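Local coordinates for peptide-binding protein (Photobacterium damsela subsp. piscicida, PDB 6SQX), which cleaves bacterial peptidoglycan as a secreted NlpC/P60 endopeptidase, probably through the cysteine-type peptidase activity general to its family, at residues Y51-M56 with F335-P340; A180-T185 with I252-S257; Y229-P234 with T290-T295; K299-Q304 with R330-F335. All blocks are in the same frame, centred on the assembly; numbering follows the deposited sequence. Where two conformers were deposited one is given.

How the interactions relate
The four contacts surround helix 326-334 of the NlpC/P60 domain and the turn that follows it. Along the chain, interaction 1 spans the longest interval and encloses the other three; interactions 2 and 3 alternate their segments, and interaction 4 comes after both. Interactions 1 and 4 share Phe-335, with centres about 12 Å apart. Centres of interactions 3 and 4 are also about 12 Å apart, tied by Trp-292 NE1 to Ser-333 O. Interaction 2 reaches the helix through Arg-330, its centre about 15 Å from that of interaction 4. Helix 50-64, the SH3-family region and the sheet containing strand 230-234 thus converge on helix 326-334 and the turn that follows it.

Interaction 1: residues Y51-M56 with F335-P340; sequences YTIRQM and FGIWLP
Ile-53 and Met-56, one turn apart on helix 50-64, close on Ile-337, and the apolar contacts come first. The CD1 methyl of Ile-53 meets CG1 of Ile-337 at 3.8 Å, the two side chains crossing at roughly a right angle. Its CG1 stands anti to the backbone N (chi1 -166°), which carries CD1 forward; the same methyl lies 3.8 Å from Phe-335 O. Met-56 contributes its sulfur: SD sits 3.7 Å from Ile-337 CD1, and an extended chain beyond CG brings it there. Ile-337 therefore offers one branch, CG1 and CD1, to both partners.

The polar contacts are indirect. Met-56 O and Gly-336 O approach to 3.3 Å, but both are acceptors and cannot bond to each other. A water satisfies Met-56 O instead, donating to it at 2.8 Å and accepting from Trp-338 N, and so bridges the helix to the segment 335-340. Asn-57 ND2, next along the helix, bonds Phe-335 O and Gly-336 O.

Gly-336 has positive phi (68°) and closes helix 326-334 in a Schellman motif, so the chain turns just where helix 50-64 packs. Ile-337 also rests on Phe-332 of helix 326-334, while Trp-338 packs on Tyr-59 and Gln-63 farther along helix 50-64, which joins this N-terminal helix to the NlpC/P60 domain.

Interaction 2: residues A180-T185 with I252-S257; sequences ALWTGT and ILEAGS. With EDO (1,2-ethanediol), chain N.
Trp-182 lies against the turn Glu-254 to Ser-257, and its side chain can be followed outward. CB begins 3.4 Å from Ser-257 OG, and the indole then runs along the turn. CD1 meets the carbonyl carbon of Gly-256, and NE1 passes 3.6 Å from Ala-255 O, which lies over the ring face. The six-membered ring continues under Glu-254: CE3 is 3.4 Å from Glu-254 CB, and CZ3 is equally close to CG. Glu-254 CB stands over the face of the six-membered ring of Trp-182, near its normal, a CH-pi contact. At the tip, CH2 faces OE1 of the carboxylate, whose plane is turned 21° from the ring.

A bend at chi2 (-97°) folds Glu-254 over the indole. Its carboxylate is then gripped by Lys-238 through OE2 and Arg-330 through OE1, charges that probably favour the ionised form; Arg-330 also bonds Ala-255 O. A 1,2-ethanediol, probably from the crystallisation liquor, lies against OE2 at a modelled separation too short to be relied on.

Both segments form type II turns, and in each the first carbonyl is held twice, by the backbone N and hydroxyl of the fourth residue. In the second turn Ser-257 OG bonds Glu-254 O at 2.7 Å, in the carbonyl plane on a lone pair. A water links Thr-183 OG1 to Ile-252 O. The arrangement is one of two type II beta turns packed through a tryptophan, one following strand 177-181 in the SH3-family region, the other following strand 252-254.

Interaction 3: residues Y229-P234 with T290-T295; sequences YRLVTP and TTWPMT
Trp-292, beside the antiparallel pairing of strands 230-234 and 289-291, has Thr-233 CG2 in plane at its indole edge, 3.7 Å from Trp-292 CD1, and Pro-293 CG over the centre of one face. Leu-231 lies alongside the indole, pointing the same way, with Leu-231 CD1 4.2 Å from Trp-292 CE3. A chi1 of 179° swings the indole clear of its own backbone N, and the ring leads away from strand 230-234 toward Phe-60 of helix 50-64. The proline on its face follows a cis peptide bond.

Strands 230-234 and 289-291 are neighbours in a five-stranded antiparallel sheet, where 289-291 is an outermost strand. Thr-233 and Thr-290 form the hydrogen-bonded pair: Thr-233 N gives to Thr-290 O at 2.9 Å, and Thr-290 N returns a bond of the same length to Thr-233 O. Val-232 and Thr-291 are the non-hydrogen-bonded pair beside it, and Val-232 CA adds a CA-H...O contact of 3.2 Å to Thr-290 O.

Thr-233 OG1 bonds Ser-257 O, just before strand 259-262, while Trp-292 NE1 ties its segment to Ser-333 O of helix 326-334. A water accepts from Leu-231 N and donates to Trp-292 O. Beside it, Trp-292 N bonds Leu-231 O at 2.8 Å, almost straight at 177°.

Interaction 4: residues K299-Q304 with R330-F335; sequences KNFAHQ and RLFSTF
Helices 299-304 and 330-334 approach to 10.7 Å between the axes of these short segments and run roughly antiparallel, at 141°, a wide separation that side chains fill. Phe-301 leads from the first helix. Its ring stacks face to face on that of Phe-335, centroids 4.0 Å apart and planes at 13°, with Phe-335 CE2 over the centre of the Phe-301 ring. Phe-301 in turn points its edge at the face of Phe-332, an offset edge-to-face pair with centroids 5.6 Å apart; its CE2 comes within 3.6 Å of Phe-332 CE1. One ring thus meets two aromatic partners in different ways, by face and by edge.

Asn-300 covers the end of Phe-335: its backbone O lies in the plane of that ring, 3.8 Å from CZ, and its CB is close to CE1. The side-chain ND2 of Asn-300 bonds Thr-295 O.

One turn further along the helix, Gln-304 CB packs 3.6 Å from Leu-331 CD1. The methyl is carried there by a Leu-331 side chain that leaves CA opposite the backbone N (chi1 167°). Gln-304 CG rests near Phe-335 CZ, and a bend at chi2 turns its amide toward Thr-334. A water donates to Gln-304 OE1 at 2.8 Å and also bonds Thr-334 OG1, bridging the two buried polar groups.

The result is an aromatic cluster of Phe-301, Phe-332 and Phe-335 between two roughly antiparallel helices, of which helix 326-334 packs through Leu-331 and Phe-332 on Leu-398 of strand 395-405 in the NlpC/P60 domain.

Interaction 1: residues Y51-M56 with F335-P340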
# COMPACT_ATOMS: atom_id res chain seq x y z
N TYR A 51 -17.25 19.33 -5.22
CA TYR A 51 -16.22 19.83 -6.13
C TYR A 51 -14.89 19.14 -5.88
O TYR A 51 -14.21 18.70 -6.82
CB TYR A 51 -16.06 21.34 -5.96
CG TYR A 51 -14.90 21.89 -6.75
CD1 TYR A 51 -15.04 22.18 -8.10
CD2 TYR A 51 -13.67 22.14 -6.15
CE1 TYR A 51 -13.99 22.68 -8.84
CE2 TYR A 51 -12.60 22.64 -6.88
CZ TYR A 51 -12.77 22.92 -8.22
OH TYR A 51 -11.73 23.42 -8.97
N THR A 52 -14.52 19.01 -4.61
CA THR A 52 -13.21 18.47 -4.29
C THR A 52 -13.12 16.99 -4.63
O THR A 52 -12.11 16.53 -5.18
CB THR A 52 -12.92 18.71 -2.80
OG1 THR A 52 -12.91 20.13 -2.56
CG2 THR A 52 -11.56 18.12 -2.43
N ILE A 53 -14.16 16.22 -4.30
CA ILE A 53 -14.10 14.78 -4.60
C ILE A 53 -14.10 14.55 -6.11
O ILE A 53 -13.45 13.61 -6.59
CB ILE A 53 -15.18 13.97 -3.83
CG1 ILE A 53 -14.89 12.45 -3.89
CG2 ILE A 53 -16.56 14.22 -4.41
CD1 ILE A 53 -13.56 12.04 -3.27
N ARG A 54 -14.80 15.40 -6.88
CA ARG A 54 -14.76 15.27 -8.33
C ARG A 54 -13.33 15.47 -8.85
O ARG A 54 -12.86 14.69 -9.69
CB ARG A 54 -15.71 16.28 -8.98
CG ARG A 54 -15.60 16.28 -10.49
CD ARG A 54 -16.39 17.43 -11.12
NE ARG A 54 -15.99 17.67 -12.51
CZ ARG A 54 -16.63 18.47 -13.35
NH1 ARG A 54 -16.18 18.63 -14.59
NH2 ARG A 54 -17.73 19.11 -12.96
N GLN A 55 -12.62 16.49 -8.35
CA GLN A 55 -11.24 16.68 -8.78
C GLN A 55 -10.37 15.51 -8.37
O GLN A 55 -9.52 15.04 -9.16
CB GLN A 55 -10.68 17.97 -8.18
CG GLN A 55 -11.51 19.23 -8.46
CD GLN A 55 -11.87 19.41 -9.93
OE1 GLN A 55 -10.99 19.44 -10.80
NE2 GLN A 55 -13.17 19.54 -10.22
N MET A 56 -10.57 14.98 -7.15
CA MET A 56 -9.79 13.83 -6.72
C MET A 56 -10.09 12.60 -7.58
O MET A 56 -9.19 11.82 -7.91
CB MET A 56 -10.11 13.51 -5.24
CG MET A 56 -9.58 14.54 -4.27
SD MET A 56 -10.21 14.20 -2.64
CE MET A 56 -9.16 15.25 -1.65
N PHE A 335 -12.56 5.11 -2.30
CA PHE A 335 -13.22 6.39 -2.46
C PHE A 335 -12.79 7.12 -3.74
O PHE A 335 -13.16 8.29 -3.93
CB PHE A 335 -12.94 7.24 -1.22
CG PHE A 335 -13.48 6.62 0.04
CD1 PHE A 335 -14.84 6.77 0.35
CD2 PHE A 335 -12.66 5.86 0.85
CE1 PHE A 335 -15.37 6.17 1.48
CE2 PHE A 335 -13.18 5.25 2.01
CZ PHE A 335 -14.55 5.39 2.30
N GLY A 336 -11.97 6.48 -4.58
CA GLY A 336 -11.47 7.18 -5.76
C GLY A 336 -10.50 8.30 -5.45
O GLY A 336 -10.51 9.32 -6.15
N ILE A 337 -9.67 8.13 -4.43
CA ILE A 337 -8.64 9.09 -4.06
C ILE A 337 -7.33 8.35 -4.20
O ILE A 337 -7.16 7.28 -3.60
CB ILE A 337 -8.84 9.61 -2.64
CG1 ILE A 337 -10.18 10.36 -2.55
CG2 ILE A 337 -7.67 10.49 -2.24
CD1 ILE A 337 -10.54 10.80 -1.12
N TRP A 338 -6.43 8.86 -5.05
CA TRP A 338 -5.24 8.12 -5.46
C TRP A 338 -4.05 8.59 -4.65
O TRP A 338 -3.72 9.79 -4.68
CB TRP A 338 -4.94 8.36 -6.94
CG TRP A 338 -3.96 7.37 -7.52
CD1 TRP A 338 -4.26 6.14 -8.06
CD2 TRP A 338 -2.53 7.51 -7.59
NE1 TRP A 338 -3.10 5.52 -8.47
CE2 TRP A 338 -2.02 6.33 -8.18
CE3 TRP A 338 -1.63 8.53 -7.23
CZ2 TRP A 338 -0.66 6.13 -8.41
CZ3 TRP A 338 -0.27 8.34 -7.47
CH2 TRP A 338 0.21 7.15 -8.05
N LEU A 339 -3.37 7.65 -3.99
CA LEU A 339 -2.08 7.88 -3.34
C LEU A 339 -1.02 7.03 -4.01
O LEU A 339 -1.30 5.92 -4.48
CB LEU A 339 -2.14 7.44 -1.86
CG LEU A 339 -3.11 8.20 -0.94
CD1 LEU A 339 -2.91 7.76 0.52
CD2 LEU A 339 -3.05 9.72 -1.08
N PRO A 340 0.23 7.50 -4.03
CA PRO A 340 1.33 6.63 -4.48
C PRO A 340 1.60 5.48 -3.54
O PRO A 340 1.02 5.43 -2.45
CB PRO A 340 2.54 7.56 -4.59
CG PRO A 340 2.14 8.84 -4.01
CD PRO A 340 0.66 8.88 -3.74
O HOH W 1 -7.09 11.39 -6.05

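Interaction 2: residues A180-T185 with I252-S257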
# COMPACT_ATOMS: atom_id res chain seq x y z
N ALA A 180 1.01 -5.48 -3.19
CA ALA A 180 -0.07 -6.43 -3.45
C ALA A 180 -1.05 -5.76 -4.41
O ALA A 180 -1.66 -4.74 -4.05
CB ALA A 180 -0.81 -6.77 -2.15
N LEU A 181 -1.20 -6.32 -5.62
CA LEU A 181 -2.12 -5.77 -6.63
C LEU A 181 -3.34 -6.66 -6.77
O LEU A 181 -3.22 -7.88 -6.86
CB LEU A 181 -1.43 -5.62 -8.01
CG LEU A 181 -0.24 -4.68 -8.13
CD1 LEU A 181 0.31 -4.70 -9.56
CD2 LEU A 181 -0.63 -3.28 -7.72
N TRP A 182 -4.50 -6.02 -6.86
CA TRP A 182 -5.75 -6.77 -6.87
C TRP A 182 -6.21 -7.10 -8.29
O TRP A 182 -5.96 -6.37 -9.25
CB TRP A 182 -6.83 -5.94 -6.17
CG TRP A 182 -6.36 -5.42 -4.85
CD1 TRP A 182 -6.29 -4.12 -4.47
CD2 TRP A 182 -5.84 -6.20 -3.74
NE1 TRP A 182 -5.75 -4.02 -3.21
CE2 TRP A 182 -5.47 -5.27 -2.73
CE3 TRP A 182 -5.63 -7.56 -3.52
CZ2 TRP A 182 -4.94 -5.67 -1.51
CZ3 TRP A 182 -5.11 -7.96 -2.28
CH2 TRP A 182 -4.77 -7.02 -1.30
N THR A 183 -6.97 -8.21 -8.40
CA THR A 183 -7.63 -8.54 -9.65
C THR A 183 -8.35 -7.31 -10.17
O THR A 183 -9.06 -6.63 -9.43
CB THR A 183 -8.66 -9.64 -9.35
OG1 THR A 183 -7.97 -10.81 -8.91
CG2 THR A 183 -9.51 -9.97 -10.60
N GLY A 184 -8.19 -7.04 -11.48
CA GLY A 184 -8.81 -5.89 -12.11
C GLY A 184 -7.86 -4.72 -12.36
O GLY A 184 -8.26 -3.77 -13.05
N THR A 185 -6.64 -4.75 -11.77
CA THR A 185 -5.76 -3.57 -11.86
C THR A 185 -5.25 -3.39 -13.29
O THR A 185 -4.66 -4.33 -13.83
CB THR A 185 -4.55 -3.74 -10.93
OG1 THR A 185 -4.99 -3.92 -9.56
CG2 THR A 185 -3.70 -2.49 -10.96
N ILE A 252 -10.47 -15.29 -3.99
CA ILE A 252 -10.75 -14.31 -2.95
C ILE A 252 -10.87 -12.93 -3.58
O ILE A 252 -10.00 -12.49 -4.34
CB ILE A 252 -9.69 -14.36 -1.84
CG1 ILE A 252 -9.79 -15.74 -1.16
CG2 ILE A 252 -9.92 -13.23 -0.84
CD1 ILE A 252 -8.78 -15.98 -0.06
N LEU A 253 -11.96 -12.24 -3.28
CA LEU A 253 -12.15 -10.85 -3.71
C LEU A 253 -11.72 -9.92 -2.58
O LEU A 253 -12.20 -10.06 -1.44
CB LEU A 253 -13.64 -10.63 -4.01
CG LEU A 253 -14.12 -9.23 -4.39
CD1 LEU A 253 -13.43 -8.77 -5.70
CD2 LEU A 253 -15.65 -9.19 -4.51
N GLU A 254 -10.83 -8.97 -2.87
CA GLU A 254 -10.19 -8.14 -1.86
C GLU A 254 -10.68 -6.70 -1.96
O GLU A 254 -10.85 -6.15 -3.07
CB GLU A 254 -8.67 -8.13 -2.04
CG GLU A 254 -8.05 -9.50 -1.77
CD GLU A 254 -7.47 -9.68 -0.35
OE1 GLU A 254 -7.63 -8.75 0.49
OE2 GLU A 254 -6.89 -10.77 -0.11
N ALA A 255 -10.89 -6.06 -0.81
CA ALA A 255 -11.18 -4.63 -0.82
C ALA A 255 -10.08 -3.88 -1.58
O ALA A 255 -8.90 -4.28 -1.57
CB ALA A 255 -11.31 -4.10 0.61
N GLY A 256 -10.48 -2.81 -2.24
CA GLY A 256 -9.60 -2.06 -3.13
C GLY A 256 -9.78 -2.42 -4.59
O GLY A 256 -9.42 -1.63 -5.46
N SER A 257 -10.34 -3.60 -4.88
CA SER A 257 -10.62 -3.98 -6.26
C SER A 257 -11.71 -3.08 -6.84
O SER A 257 -12.62 -2.64 -6.15
CB SER A 257 -11.15 -5.41 -6.32
OG SER A 257 -10.22 -6.30 -5.72
C1 EDO N . -5.23 -14.45 -2.42
O1 EDO N . -5.78 -14.25 -3.72
C2 EDO N . -5.34 -13.13 -1.66
O2 EDO N . -6.67 -12.89 -1.23
O HOH W 2 -9.80 -12.46 -7.19

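Interaction 3: residues Y229-P234 with T290-T295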
# COMPACT_ATOMS: atom_id res chain seq x y z
N TYR A 229 -19.00 0.22 -18.41
CA TYR A 229 -19.67 -0.44 -17.30
C TYR A 229 -19.73 0.48 -16.09
O TYR A 229 -18.81 1.27 -15.84
CB TYR A 229 -18.93 -1.70 -16.86
CG TYR A 229 -19.15 -2.92 -17.73
CD1 TYR A 229 -20.32 -3.66 -17.64
CD2 TYR A 229 -18.16 -3.34 -18.64
CE1 TYR A 229 -20.51 -4.78 -18.44
CE2 TYR A 229 -18.35 -4.44 -19.41
CZ TYR A 229 -19.52 -5.16 -19.32
OH TYR A 229 -19.67 -6.27 -20.13
N ARG A 230 -20.79 0.30 -15.30
CA ARG A 230 -20.73 0.71 -13.91
C ARG A 230 -19.65 -0.11 -13.20
O ARG A 230 -19.49 -1.30 -13.48
CB ARG A 230 -22.09 0.40 -13.29
CG ARG A 230 -22.27 0.75 -11.87
CD ARG A 230 -23.81 0.74 -11.58
NE ARG A 230 -24.45 -0.52 -11.98
CZ ARG A 230 -25.28 -0.72 -13.01
NH1 ARG A 230 -25.71 -1.96 -13.26
NH2 ARG A 230 -25.73 0.26 -13.77
N LEU A 231 -18.89 0.53 -12.32
CA LEU A 231 -17.86 -0.14 -11.55
C LEU A 231 -18.28 -0.25 -10.08
O LEU A 231 -18.98 0.63 -9.54
CB LEU A 231 -16.53 0.63 -11.64
CG LEU A 231 -15.96 0.73 -13.06
CD1 LEU A 231 -14.73 1.65 -13.06
CD2 LEU A 231 -15.57 -0.66 -13.61
N VAL A 232 -17.84 -1.34 -9.44
CA VAL A 232 -18.15 -1.57 -8.04
C VAL A 232 -16.85 -1.88 -7.30
O VAL A 232 -15.82 -2.22 -7.89
CB VAL A 232 -19.18 -2.70 -7.80
CG1 VAL A 232 -20.55 -2.33 -8.36
CG2 VAL A 232 -18.66 -4.04 -8.36
N THR A 233 -16.93 -1.83 -5.98
CA THR A 233 -15.78 -2.09 -5.13
C THR A 233 -16.27 -2.81 -3.88
O THR A 233 -17.40 -2.54 -3.43
CB THR A 233 -15.03 -0.77 -4.82
OG1 THR A 233 -13.73 -1.03 -4.27
CG2 THR A 233 -15.86 0.17 -3.90
N PRO A 234 -15.49 -3.72 -3.32
CA PRO A 234 -16.02 -4.50 -2.19
C PRO A 234 -16.18 -3.64 -0.95
O PRO A 234 -15.43 -2.69 -0.72
CB PRO A 234 -14.94 -5.56 -1.94
CG PRO A 234 -14.23 -5.74 -3.33
CD PRO A 234 -14.22 -4.28 -3.86
N THR A 290 -20.32 -2.28 -3.53
CA THR A 290 -21.10 -1.08 -3.74
C THR A 290 -20.56 -0.31 -4.94
O THR A 290 -19.40 -0.47 -5.31
CB THR A 290 -21.14 -0.20 -2.47
OG1 THR A 290 -22.22 0.73 -2.55
CG2 THR A 290 -19.86 0.56 -2.34
N THR A 291 -21.40 0.54 -5.52
CA THR A 291 -20.95 1.32 -6.67
C THR A 291 -19.73 2.16 -6.29
O THR A 291 -19.70 2.80 -5.24
CB THR A 291 -22.08 2.23 -7.18
OG1 THR A 291 -23.18 1.43 -7.62
CG2 THR A 291 -21.59 3.11 -8.34
N TRP A 292 -18.73 2.15 -7.17
CA TRP A 292 -17.48 2.86 -6.97
C TRP A 292 -17.51 4.16 -7.78
O TRP A 292 -18.08 4.18 -8.88
CB TRP A 292 -16.34 1.96 -7.45
CG TRP A 292 -15.00 2.61 -7.31
CD1 TRP A 292 -14.15 2.51 -6.25
CD2 TRP A 292 -14.34 3.43 -8.29
NE1 TRP A 292 -13.02 3.27 -6.48
CE2 TRP A 292 -13.12 3.83 -7.73
CE3 TRP A 292 -14.70 3.88 -9.56
CZ2 TRP A 292 -12.21 4.65 -8.42
CZ3 TRP A 292 -13.82 4.73 -10.23
CH2 TRP A 292 -12.59 5.09 -9.66
N PRO A 293 -16.94 5.28 -7.29
CA PRO A 293 -16.33 5.40 -5.96
C PRO A 293 -17.34 5.44 -4.84
O PRO A 293 -18.45 5.98 -5.00
CB PRO A 293 -15.61 6.75 -6.02
CG PRO A 293 -15.53 7.10 -7.47
CD PRO A 293 -16.74 6.51 -8.09
N MET A 294 -16.96 4.87 -3.70
CA MET A 294 -17.82 4.94 -2.54
C MET A 294 -17.95 6.40 -2.09
O MET A 294 -16.99 7.18 -2.17
CB MET A 294 -17.18 4.11 -1.43
CG MET A 294 -17.91 4.11 -0.12
SD MET A 294 -17.18 2.97 1.11
CE MET A 294 -17.52 1.39 0.37
N THR A 295 -19.12 6.77 -1.59
CA THR A 295 -19.33 8.14 -1.17
C THR A 295 -18.43 8.47 0.02
O THR A 295 -18.32 7.66 0.96
CB THR A 295 -20.79 8.29 -0.75
OG1 THR A 295 -21.63 8.04 -1.89
CG2 THR A 295 -21.07 9.69 -0.25
O HOH W 3 -19.14 3.29 -11.43

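Interaction 4: residues K299-Q304 with R330-F335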
# COMPACT_ATOMS: atom_id res chain seq x y z
N LYS A 299 -19.37 8.35 7.82
CA LYS A 299 -19.82 6.98 8.09
C LYS A 299 -19.06 5.95 7.26
O LYS A 299 -18.61 4.92 7.78
CB LYS A 299 -21.33 6.83 7.84
CG LYS A 299 -22.22 7.25 8.95
CD LYS A 299 -23.67 7.14 8.50
CE LYS A 299 -24.61 7.22 9.71
NZ LYS A 299 -26.03 7.45 9.35
N ASN A 300 -18.94 6.18 5.94
CA ASN A 300 -18.27 5.20 5.09
C ASN A 300 -16.78 5.09 5.41
O ASN A 300 -16.22 3.97 5.39
CB ASN A 300 -18.48 5.52 3.62
CG ASN A 300 -19.87 5.14 3.13
OD1 ASN A 300 -20.55 4.31 3.78
ND2 ASN A 300 -20.31 5.69 1.99
N PHE A 301 -16.11 6.22 5.69
CA PHE A 301 -14.70 6.12 6.09
C PHE A 301 -14.57 5.28 7.36
O PHE A 301 -13.66 4.44 7.46
CB PHE A 301 -14.11 7.51 6.31
CG PHE A 301 -13.34 8.03 5.12
CD1 PHE A 301 -14.01 8.58 4.03
CD2 PHE A 301 -11.95 7.97 5.09
CE1 PHE A 301 -13.31 9.04 2.92
CE2 PHE A 301 -11.24 8.46 3.98
CZ PHE A 301 -11.94 8.98 2.91
N ALA A 302 -15.48 5.50 8.33
CA ALA A 302 -15.45 4.74 9.58
C ALA A 302 -15.66 3.25 9.35
O ALA A 302 -14.95 2.42 9.93
CB ALA A 302 -16.49 5.30 10.56
N HIS A 303 -16.65 2.89 8.51
CA HIS A 303 -16.86 1.47 8.25
C HIS A 303 -15.63 0.85 7.62
O HIS A 303 -15.22 -0.27 7.97
CB HIS A 303 -18.03 1.24 7.31
CG HIS A 303 -19.37 1.65 7.84
ND1 HIS A 303 -19.83 1.30 9.10
CD2 HIS A 303 -20.38 2.33 7.25
CE1 HIS A 303 -21.06 1.77 9.26
NE2 HIS A 303 -21.43 2.40 8.14
N GLN A 304 -15.02 1.55 6.65
CA GLN A 304 -13.87 0.97 5.97
C GLN A 304 -12.67 0.87 6.89
O GLN A 304 -11.98 -0.16 6.92
CB GLN A 304 -13.55 1.80 4.73
CG GLN A 304 -14.64 1.67 3.69
CD GLN A 304 -14.79 0.24 3.22
OE1 GLN A 304 -13.84 -0.37 2.72
NE2 GLN A 304 -16.00 -0.33 3.44
N ARG A 330 -4.75 1.83 -0.04
CA ARG A 330 -5.87 0.94 -0.28
C ARG A 330 -7.16 1.58 0.23
O ARG A 330 -8.19 1.58 -0.48
CB ARG A 330 -5.56 -0.38 0.44
CG ARG A 330 -6.59 -1.47 0.16
CD ARG A 330 -6.16 -2.75 0.89
NE ARG A 330 -7.07 -3.82 0.53
CZ ARG A 330 -7.04 -5.02 1.07
NH1 ARG A 330 -6.12 -5.31 2.00
NH2 ARG A 330 -7.95 -5.93 0.66
N LEU A 331 -7.15 2.11 1.47
CA LEU A 331 -8.36 2.73 2.00
C LEU A 331 -8.86 3.81 1.04
O LEU A 331 -10.05 3.88 0.69
CB LEU A 331 -8.07 3.35 3.37
CG LEU A 331 -9.16 4.31 3.93
CD1 LEU A 331 -10.37 3.48 4.31
CD2 LEU A 331 -8.65 5.13 5.13
N PHE A 332 -7.96 4.69 0.59
CA PHE A 332 -8.40 5.82 -0.21
C PHE A 332 -8.88 5.40 -1.59
O PHE A 332 -9.74 6.07 -2.17
CB PHE A 332 -7.30 6.90 -0.26
CG PHE A 332 -7.29 7.76 0.97
CD1 PHE A 332 -8.23 8.77 1.12
CD2 PHE A 332 -6.37 7.52 2.01
CE1 PHE A 332 -8.26 9.59 2.28
CE2 PHE A 332 -6.39 8.32 3.17
CZ PHE A 332 -7.34 9.37 3.29
N SER A 333 -8.34 4.27 -2.11
CA SER A 333 -8.74 3.81 -3.44
C SER A 333 -10.23 3.51 -3.51
O SER A 333 -10.86 3.74 -4.54
CB SER A 333 -7.91 2.61 -3.91
OG SER A 333 -8.23 1.42 -3.16
N THR A 334 -10.80 3.00 -2.41
CA THR A 334 -12.24 2.69 -2.35
C THR A 334 -13.10 3.93 -2.62
O THR A 334 -14.22 3.82 -3.14
CB THR A 334 -12.52 2.18 -0.94
OG1 THR A 334 -11.81 0.95 -0.80
CG2 THR A 334 -14.00 1.93 -0.66
N PHE A 335 -12.56 5.11 -2.30
CA PHE A 335 -13.22 6.39 -2.46
C PHE A 335 -12.79 7.12 -3.74
O PHE A 335 -13.16 8.29 -3.93
CB PHE A 335 -12.94 7.24 -1.22
CG PHE A 335 -13.48 6.62 0.04
CD1 PHE A 335 -14.84 6.77 0.35
CD2 PHE A 335 -12.66 5.86 0.85
CE1 PHE A 335 -15.37 6.17 1.48
CE2 PHE A 335 -13.18 5.25 2.01
CZ PHE A 335 -14.55 5.39 2.30
O HOH W 4 -11.26 0.38 1.84